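Long-range contacts in thioesterase (Pseudomonas aeruginosa, PDB 2AV9), which is a putative thioesterase of the hotdog-fold 4-hydroxybenzoyl-CoA thioesterase family and probably hydrolyses fatty acyl-CoA thioesters: residues V96-A101 against G114-V119; L8-L13 against G106-C111; S68-F73 against A110-R115. All blocks are in the same frame, centred on the assembly; numbering follows the deposited sequence.

Contact 1: V96-A101 against G114-V119; sequences VQYELA and GRFVHV
Y98 and H118 meet on the buried face of an antiparallel hairpin, in the middle of the hotdog sheet, and their pairing illustrates how a strand pair sorts its chemistry by face. Polar and aromatic forces combine here: Y98 OH lies 3.0 Å from H118 ND1 in a hydrogen bond whose donor could be either group, while the edge of the tyrosine ring is directed at the imidazole face in an offset edge-to-face arrangement, planes at 86°. F116 completes the aromatic cluster. With CG between backbone N and carbonyl carbon (chi1 89°), its ring is placed on the same side of the sheet as Y98 and takes Y98 CD1 over one face, the planes inclined at 51°. L100 CD1 closes on F116 CD2 at 3.7 Å, and V44 of helix 35-50 touches the side chains of Y98, F116 and H118.

Q97, E99, R115 and V117 occupy the other face. Q97 NE2 rests over the centre of the R115 guanidinium, 3.2 Å from R115 CZ, as packing between two donors. A long, weak salt bridge runs 3.5 Å from E99 OE2 to R115 NH2.

Six backbone bonds join the strands, among them Y98 N to F116 O at 2.8 Å. The chemistry implies a sheet with an aromatic underside against the helix, whose buried tyrosine hydroxyl has H118 ND1 as a hydrogen-bond partner, and a more accessible outer side, polar and charged, with one valine.

Contact 2: L8-L13 against G106-C111; sequences LREQYL and GQREAC
The guanidinium of R108 carries L8 CD1 over one face, 3.8 Å above the plane and displaced toward the rim, so that a leucine methyl packs against a flat cation. E10 approaches the same group obliquely, its carboxylate turned 33° from the guanidinium plane. The guanidinium of R9 is used differently: Q107 O sits at its edge, only 4° out of plane, and takes a hydrogen bond of 2.7 Å from R9 NH1. R9 is extended at chi2 and bends at chi3 (133°), bringing NH1 to that carbonyl.

Backbone atoms draw the two loops together. R9 N donates to R108 O at 3.0 Å, in the carbonyl plane, and the same oxygen receives a CA-H contact from L8 CA at 3.3 Å. L8 CD2 also lies 3.7 Å from E109 CG, the two side chains running alongside each other. On the 8-13 side, the backbone bonds Q11 N to L8 O and Y12 N to R9 O form the short 3-10 turn, and L8 N adds a side-chain link to Q11 OE1 at 2.9 Å.

The E10 OE2 to R108 NE salt bridge, at 3.8 Å, is long. Beyond the two loops, A110 O accepts a hydrogen bond from R6 NE. What follows is an N-terminal arm held to the loop between strands 95-104 and 112-122 by two carbonyls, one taking a backbone N-H and one an arginine N-H, the ion pair adding little.

Contact 3: S68-F73 against A110-R115; sequences SSCDYF and ACAAGR
Strand 61-72, an outer strand of the hotdog sheet within its own chain, joins strand 112-122 here as an antiparallel pair and shows how such a sheet edge is shared between subunits. S69 with R115 and D71 with A113 are the hydrogen-bonded pairs; D71 N donates to A113 O at 2.8 Å. Beyond the last bridge, F73 N donates to C111 O at 2.7 Å, carrying the pairing into the turn.

G114 CA and C70 CA are 4.0 Å apart. S69 O makes a CA-H...O contact of 3.2 Å with G114 CA and fills the space where a side chain would begin, which the glycine leaves to it. A112 CB faces C70 SG at 4.2 Å on the side covered by helix 35-50, where the C70 sulfur also lies over one face of the Y72 ring, toward its rim. On the opposite side, S69 OG touches R115 CG.

Residues S68 to D71 also pair antiparallel with the second subunit, continuing the sheet across the interface, and S68 OG bonds Y37 OH of that subunit. Y72 OH is held in its own chain by N33 O. With chi1 at -45°, the F73 ring is directed back over the neighbouring strand and its CE1 rests 3.8 Å from A113 CB.

Contacts 1 and 3 are consecutive seams of one sheet, with strand 112-122 common to both; their centres lie about 11 Å apart, and they share G114 and R115. F116 CB reaches S68 CB at 3.5 Å, so the two seams pack directly on one another. Contact 2 sits at the periphery, its centre about 16 Å from that of contact 1 and 12 Å from that of contact 3, and shares A110 and C111 with contact 3. It nevertheless touches contact 1, through Y12 OH on A101 CB at 3.4 Å. A sulfate, probably from the crystallisation liquor, lies about 4 Å from the Y72 side chain of contact 3; such an ion can mark a pocket, but no active site is established here.

Contact 1: V96-A101 against G114-V119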
loop_
_atom_site.group_PDB
_atom_site.type_symbol
_atom_site.label_atom_id
_atom_site.label_comp_id
_atom_site.label_asym_id
_atom_site.label_seq_id
_atom_site.Cartn_x
_atom_site.Cartn_y
_atom_site.Cartn_z
ATOM N N VAL A 96 17.698 12.647 -13.957
ATOM C CA VAL A 96 16.773 13.756 -14.139
ATOM C C VAL A 96 16.148 14.021 -12.775
ATOM O O VAL A 96 15.904 13.109 -11.993
ATOM C CB VAL A 96 15.662 13.579 -15.215
ATOM C CG1 VAL A 96 14.712 12.424 -14.892
ATOM C CG2 VAL A 96 14.789 14.834 -15.357
ATOM N N GLN A 97 15.896 15.297 -12.508
ATOM C CA GLN A 97 15.284 15.740 -11.264
ATOM C C GLN A 97 13.899 16.278 -11.603
ATOM O O GLN A 97 13.744 17.190 -12.405
ATOM C CB GLN A 97 16.140 16.793 -10.542
ATOM C CG GLN A 97 15.533 17.236 -9.202
ATOM C CD GLN A 97 16.171 18.464 -8.549
ATOM O OE1 GLN A 97 17.384 18.543 -8.403
ATOM N NE2 GLN A 97 15.356 19.433 -8.137
ATOM N N TYR A 98 12.871 15.700 -11.006
ATOM C CA TYR A 98 11.506 16.131 -11.253
ATOM C C TYR A 98 11.040 16.963 -10.068
ATOM O O TYR A 98 11.356 16.675 -8.906
ATOM C CB TYR A 98 10.559 14.922 -11.291
ATOM C CG TYR A 98 10.895 13.820 -12.282
ATOM C CD1 TYR A 98 11.514 12.656 -11.866
ATOM C CD2 TYR A 98 10.588 13.925 -13.636
ATOM C CE1 TYR A 98 11.788 11.641 -12.742
ATOM C CE2 TYR A 98 10.871 12.901 -14.526
ATOM C CZ TYR A 98 11.461 11.744 -14.074
ATOM O OH TYR A 98 11.781 10.680 -14.906
ATOM N N GLU A 99 10.221 17.962 -10.369
ATOM C CA GLU A 99 9.525 18.686 -9.327
ATOM C C GLU A 99 8.042 18.423 -9.444
ATOM O O GLU A 99 7.478 18.503 -10.539
ATOM C CB GLU A 99 9.757 20.183 -9.485
ATOM C CG GLU A 99 11.245 20.551 -9.470
ATOM C CD GLU A 99 11.646 21.237 -8.185
ATOM O OE1 GLU A 99 10.795 21.319 -7.262
ATOM O OE2 GLU A 99 12.816 21.676 -8.133
ATOM N N LEU A 100 7.419 18.096 -8.315
ATOM C CA LEU A 100 6.002 17.708 -8.298
ATOM C C LEU A 100 5.259 18.480 -7.214
ATOM O O LEU A 100 5.834 18.851 -6.184
ATOM C CB LEU A 100 5.836 16.212 -8.044
ATOM C CG LEU A 100 6.440 15.268 -9.092
ATOM C CD1 LEU A 100 7.660 14.606 -8.540
ATOM C CD2 LEU A 100 5.400 14.214 -9.442
ATOM N N ALA A 101 3.967 18.682 -7.453
ATOM C CA ALA A 101 3.123 19.325 -6.458
ATOM C C ALA A 101 1.729 18.717 -6.551
ATOM O O ALA A 101 1.287 18.283 -7.632
ATOM C CB ALA A 101 3.129 20.852 -6.597
ATOM N N GLY A 114 7.174 18.361 -3.746
ATOM C CA GLY A 114 8.522 17.822 -3.568
ATOM C C GLY A 114 9.287 17.534 -4.852
ATOM O O GLY A 114 9.041 18.123 -5.906
ATOM N N ARG A 115 10.251 16.624 -4.763
ATOM C CA ARG A 115 11.100 16.293 -5.895
ATOM C C ARG A 115 11.526 14.840 -5.811
ATOM O O ARG A 115 11.462 14.225 -4.756
ATOM C CB ARG A 115 12.358 17.161 -6.045
ATOM C CG ARG A 115 12.892 17.694 -4.742
ATOM C CD ARG A 115 14.203 18.428 -4.892
ATOM N NE ARG A 115 14.153 19.852 -5.217
ATOM C CZ ARG A 115 15.226 20.650 -5.209
ATOM N NH1 ARG A 115 16.430 20.169 -4.897
ATOM N NH2 ARG A 115 15.116 21.945 -5.509
ATOM N N PHE A 116 11.958 14.319 -6.954
ATOM C CA PHE A 116 12.663 13.062 -6.927
ATOM C C PHE A 116 13.572 12.993 -8.120
ATOM O O PHE A 116 13.340 13.735 -9.074
ATOM C CB PHE A 116 11.660 11.929 -6.685
ATOM C CG PHE A 116 11.011 11.287 -7.874
ATOM C CD1 PHE A 116 11.688 10.358 -8.658
ATOM C CD2 PHE A 116 9.682 11.492 -8.122
ATOM C CE1 PHE A 116 11.066 9.673 -9.706
ATOM C CE2 PHE A 116 9.064 10.831 -9.175
ATOM C CZ PHE A 116 9.733 9.899 -9.963
ATOM N N VAL A 117 14.601 12.157 -8.005
ATOM C CA VAL A 117 15.621 11.959 -9.034
ATOM C C VAL A 117 15.534 10.534 -9.559
ATOM O O VAL A 117 15.569 9.585 -8.780
ATOM C CB VAL A 117 17.044 12.269 -8.512
ATOM C CG1 VAL A 117 18.135 11.963 -9.569
ATOM C CG2 VAL A 117 17.160 13.731 -8.088
ATOM N N HIS A 118 15.450 10.388 -10.876
ATOM C CA HIS A 118 15.618 9.086 -11.512
ATOM C C HIS A 118 17.019 9.036 -12.065
ATOM O O HIS A 118 17.507 10.032 -12.607
ATOM C CB HIS A 118 14.708 8.923 -12.730
ATOM C CG HIS A 118 13.430 8.200 -12.451
ATOM N ND1 HIS A 118 12.390 8.176 -13.357
ATOM C CD2 HIS A 118 13.010 7.490 -11.378
ATOM C CE1 HIS A 118 11.379 7.492 -12.850
ATOM N NE2 HIS A 118 11.733 7.054 -11.654
ATOM N N VAL A 119 17.642 7.873 -11.914
ATOM C CA VAL A 119 18.805 7.509 -12.712
ATOM C C VAL A 119 18.295 6.422 -13.657
ATOM O O VAL A 119 17.604 5.496 -13.230
ATOM C CB VAL A 119 19.994 7.075 -11.847
ATOM C CG1 VAL A 119 21.168 6.643 -12.742
ATOM C CG2 VAL A 119 20.497 8.316 -11.097
#

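Contact 2: L8-L13 against G106-C111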
loop_
_atom_site.group_PDB
_atom_site.type_symbol
_atom_site.label_atom_id
_atom_site.label_comp_id
_atom_site.label_asym_id
_atom_site.label_seq_id
_atom_site.Cartn_x
_atom_site.Cartn_y
_atom_site.Cartn_z
ATOM N N LEU A 8 2.523 27.147 -6.974
ATOM C CA LEU A 8 1.278 27.429 -7.675
ATOM C C LEU A 8 1.197 26.589 -8.938
ATOM O O LEU A 8 2.229 26.282 -9.530
ATOM C CB LEU A 8 1.236 28.925 -8.021
ATOM C CG LEU A 8 1.555 29.892 -6.872
ATOM C CD1 LEU A 8 1.786 31.310 -7.440
ATOM C CD2 LEU A 8 0.499 29.907 -5.764
ATOM N N ARG A 9 -0.033 26.283 -9.341
ATOM C CA ARG A 9 -0.328 25.564 -10.576
ATOM C C ARG A 9 0.478 25.964 -11.801
ATOM O O ARG A 9 0.954 25.090 -12.537
ATOM C CB ARG A 9 -1.813 25.698 -10.895
ATOM C CG ARG A 9 -2.598 24.531 -10.362
ATOM C CD ARG A 9 -4.053 24.702 -10.793
ATOM N NE ARG A 9 -4.424 23.389 -11.304
ATOM C CZ ARG A 9 -5.060 22.492 -10.567
ATOM N NH1 ARG A 9 -5.389 22.825 -9.329
ATOM N NH2 ARG A 9 -5.347 21.295 -11.073
ATOM N N GLU A 10 0.604 27.275 -11.989
ATOM C CA GLU A 10 1.220 27.831 -13.184
ATOM C C GLU A 10 2.713 27.548 -13.281
ATOM O O GLU A 10 3.310 27.772 -14.324
ATOM C CB GLU A 10 0.931 29.322 -13.356
ATOM C CG GLU A 10 1.506 30.222 -12.291
ATOM C CD GLU A 10 0.451 30.553 -11.255
ATOM O OE1 GLU A 10 -0.471 29.720 -11.051
ATOM O OE2 GLU A 10 0.586 31.648 -10.661
ATOM N N GLN A 11 3.292 27.048 -12.198
ATOM C CA GLN A 11 4.705 26.690 -12.107
ATOM C C GLN A 11 4.936 25.277 -12.672
ATOM O O GLN A 11 6.088 24.886 -12.847
ATOM C CB GLN A 11 5.184 26.852 -10.638
ATOM C CG GLN A 11 5.327 28.342 -10.187
ATOM C CD GLN A 11 5.230 28.688 -8.689
ATOM O OE1 GLN A 11 5.239 27.854 -7.778
ATOM N NE2 GLN A 11 5.121 29.984 -8.424
ATOM N N TYR A 12 3.890 24.504 -12.976
ATOM C CA TYR A 12 4.019 23.124 -13.462
ATOM C C TYR A 12 3.529 23.032 -14.909
ATOM O O TYR A 12 2.677 23.820 -15.338
ATOM C CB TYR A 12 3.352 22.092 -12.520
ATOM C CG TYR A 12 3.977 22.199 -11.144
ATOM C CD1 TYR A 12 3.635 23.242 -10.286
ATOM C CD2 TYR A 12 4.981 21.315 -10.749
ATOM C CE1 TYR A 12 4.292 23.393 -9.075
ATOM C CE2 TYR A 12 5.616 21.450 -9.537
ATOM C CZ TYR A 12 5.294 22.511 -8.705
ATOM O OH TYR A 12 5.940 22.634 -7.480
ATOM N N LEU A 13 4.096 22.071 -15.641
ATOM C CA LEU A 13 3.890 21.983 -17.086
ATOM C C LEU A 13 2.896 20.859 -17.360
ATOM O O LEU A 13 2.087 20.920 -18.284
ATOM C CB LEU A 13 5.208 21.802 -17.838
ATOM C CG LEU A 13 5.978 23.113 -18.086
ATOM C CD1 LEU A 13 5.071 24.263 -18.564
ATOM C CD2 LEU A 13 6.615 23.633 -16.799
ATOM N N GLY A 106 -9.368 22.471 -8.682
ATOM C CA GLY A 106 -9.612 23.911 -8.766
ATOM C C GLY A 106 -9.037 24.724 -7.620
ATOM O O GLY A 106 -9.668 25.679 -7.186
ATOM N N GLN A 107 -7.872 24.355 -7.093
ATOM C CA GLN A 107 -7.172 25.226 -6.154
ATOM C C GLN A 107 -5.804 25.494 -6.748
ATOM O O GLN A 107 -5.188 24.634 -7.366
ATOM C CB GLN A 107 -6.997 24.639 -4.757
ATOM C CG GLN A 107 -8.310 24.411 -4.042
ATOM C CD GLN A 107 -8.083 24.028 -2.592
ATOM O OE1 GLN A 107 -6.981 23.597 -2.236
ATOM N NE2 GLN A 107 -9.103 24.206 -1.755
ATOM N N ARG A 108 -5.362 26.728 -6.563
ATOM C CA ARG A 108 -4.144 27.236 -7.163
ATOM C C ARG A 108 -2.907 26.897 -6.341
ATOM O O ARG A 108 -1.846 26.703 -6.932
ATOM C CB ARG A 108 -4.320 28.732 -7.458
ATOM C CG ARG A 108 -3.213 29.399 -8.258
ATOM C CD ARG A 108 -3.645 30.842 -8.474
ATOM N NE ARG A 108 -2.619 31.879 -8.575
ATOM C CZ ARG A 108 -2.217 32.644 -7.562
ATOM N NH1 ARG A 108 -2.706 32.453 -6.339
ATOM N NH2 ARG A 108 -1.303 33.588 -7.767
ATOM N N GLU A 109 -3.001 26.777 -5.021
ATOM C CA GLU A 109 -1.816 26.592 -4.194
ATOM C C GLU A 109 -1.667 25.130 -3.806
ATOM O O GLU A 109 -2.632 24.438 -3.466
ATOM C CB GLU A 109 -1.825 27.532 -2.987
ATOM C CG GLU A 109 -2.119 28.965 -3.399
ATOM C CD GLU A 109 -1.820 29.955 -2.292
ATOM O OE1 GLU A 109 -1.498 29.492 -1.180
ATOM O OE2 GLU A 109 -1.871 31.180 -2.510
ATOM N N ALA A 110 -0.433 24.642 -3.884
ATOM C CA ALA A 110 -0.192 23.222 -3.638
ATOM C C ALA A 110 -0.529 22.827 -2.205
ATOM O O ALA A 110 -0.310 23.589 -1.273
ATOM C CB ALA A 110 1.251 22.844 -3.970
ATOM N N CYS A 111 -1.055 21.618 -2.053
ATOM C CA CYS A 111 -1.198 21.022 -0.735
ATOM C C CYS A 111 0.108 20.471 -0.204
ATOM O O CYS A 111 0.349 20.401 1.005
ATOM C CB CYS A 111 -2.267 19.933 -0.776
ATOM S SG CYS A 111 -3.918 20.694 -0.644
#

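Contact 3: S68-F73 against A110-R115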
loop_
_atom_site.group_PDB
_atom_site.type_symbol
_atom_site.label_atom_id
_atom_site.label_comp_id
_atom_site.label_asym_id
_atom_site.label_seq_id
_atom_site.Cartn_x
_atom_site.Cartn_y
_atom_site.Cartn_z
ATOM N N SER A 68 14.461 11.466 -2.969
ATOM C CA SER A 68 13.147 12.075 -3.081
ATOM C C SER A 68 12.886 12.873 -1.812
ATOM O O SER A 68 13.509 12.628 -0.783
ATOM C CB SER A 68 12.094 10.978 -3.298
ATOM O OG SER A 68 11.983 10.237 -2.092
ATOM N N SER A 69 11.962 13.826 -1.874
ATOM C CA SER A 69 11.667 14.619 -0.693
ATOM C C SER A 69 10.304 15.241 -0.885
ATOM O O SER A 69 9.814 15.371 -2.014
ATOM C CB SER A 69 12.731 15.698 -0.458
ATOM O OG SER A 69 12.849 16.542 -1.589
ATOM N N CYS A 70 9.674 15.599 0.227
ATOM C CA CYS A 70 8.353 16.224 0.120
ATOM C C CYS A 70 8.106 17.150 1.313
ATOM O O CYS A 70 8.515 16.867 2.441
ATOM C CB CYS A 70 7.291 15.134 -0.039
ATOM S SG CYS A 70 5.598 15.718 -0.371
ATOM N N ASP A 71 7.419 18.252 1.031
ATOM C CA ASP A 71 6.935 19.179 2.041
ATOM C C ASP A 71 5.420 19.219 2.020
ATOM O O ASP A 71 4.831 19.311 0.935
ATOM C CB ASP A 71 7.460 20.575 1.728
ATOM C CG ASP A 71 8.904 20.714 2.142
ATOM O OD1 ASP A 71 9.227 20.368 3.296
ATOM O OD2 ASP A 71 9.714 21.145 1.298
ATOM N N TYR A 72 4.816 19.161 3.206
ATOM C CA TYR A 72 3.368 19.028 3.266
ATOM C C TYR A 72 2.745 20.275 3.884
ATOM O O TYR A 72 3.094 20.614 5.008
ATOM C CB TYR A 72 2.953 17.806 4.083
ATOM C CG TYR A 72 3.639 16.513 3.683
ATOM C CD1 TYR A 72 4.942 16.218 4.096
ATOM C CD2 TYR A 72 2.961 15.560 2.943
ATOM C CE1 TYR A 72 5.571 15.019 3.749
ATOM C CE2 TYR A 72 3.589 14.379 2.575
ATOM C CZ TYR A 72 4.874 14.103 2.994
ATOM O OH TYR A 72 5.451 12.911 2.611
ATOM N N PHE A 73 1.836 20.948 3.177
ATOM C CA PHE A 73 1.373 22.273 3.615
ATOM C C PHE A 73 -0.075 22.235 4.090
ATOM O O PHE A 73 -0.454 22.981 4.984
ATOM C CB PHE A 73 1.499 23.345 2.535
ATOM C CG PHE A 73 2.800 23.337 1.792
ATOM C CD1 PHE A 73 2.846 22.926 0.477
ATOM C CD2 PHE A 73 3.979 23.734 2.401
ATOM C CE1 PHE A 73 4.035 22.884 -0.230
ATOM C CE2 PHE A 73 5.187 23.706 1.689
ATOM C CZ PHE A 73 5.217 23.281 0.364
ATOM N N ALA A 110 -0.433 24.642 -3.884
ATOM C CA ALA A 110 -0.192 23.222 -3.638
ATOM C C ALA A 110 -0.529 22.827 -2.205
ATOM O O ALA A 110 -0.310 23.589 -1.273
ATOM C CB ALA A 110 1.251 22.844 -3.970
ATOM N N CYS A 111 -1.055 21.618 -2.053
ATOM C CA CYS A 111 -1.198 21.022 -0.735
ATOM C C CYS A 111 0.108 20.471 -0.204
ATOM O O CYS A 111 0.349 20.401 1.005
ATOM C CB CYS A 111 -2.267 19.933 -0.776
ATOM S SG CYS A 111 -3.918 20.694 -0.644
ATOM N N ALA A 112 0.943 20.072 -1.153
ATOM C CA ALA A 112 2.228 19.458 -0.855
ATOM C C ALA A 112 3.097 19.580 -2.104
ATOM O O ALA A 112 2.600 19.634 -3.231
ATOM C CB ALA A 112 2.069 17.969 -0.448
ATOM N N ALA A 113 4.408 19.570 -1.912
ATOM C CA ALA A 113 5.287 19.758 -3.062
ATOM C C ALA A 113 6.583 19.032 -2.759
ATOM O O ALA A 113 7.060 19.140 -1.630
ATOM C CB ALA A 113 5.601 21.260 -3.274
ATOM N N GLY A 114 7.174 18.361 -3.746
ATOM C CA GLY A 114 8.522 17.822 -3.568
ATOM C C GLY A 114 9.287 17.534 -4.852
ATOM O O GLY A 114 9.041 18.123 -5.906
ATOM N N ARG A 115 10.251 16.624 -4.763
ATOM C CA ARG A 115 11.100 16.293 -5.895
ATOM C C ARG A 115 11.526 14.840 -5.811
ATOM O O ARG A 115 11.462 14.225 -4.756
ATOM C CB ARG A 115 12.358 17.161 -6.045
ATOM C CG ARG A 115 12.892 17.694 -4.742
ATOM C CD ARG A 115 14.203 18.428 -4.892
ATOM N NE ARG A 115 14.153 19.852 -5.217
ATOM C CZ ARG A 115 15.226 20.650 -5.209
ATOM N NH1 ARG A 115 16.430 20.169 -4.897
ATOM N NH2 ARG A 115 15.116 21.945 -5.509
#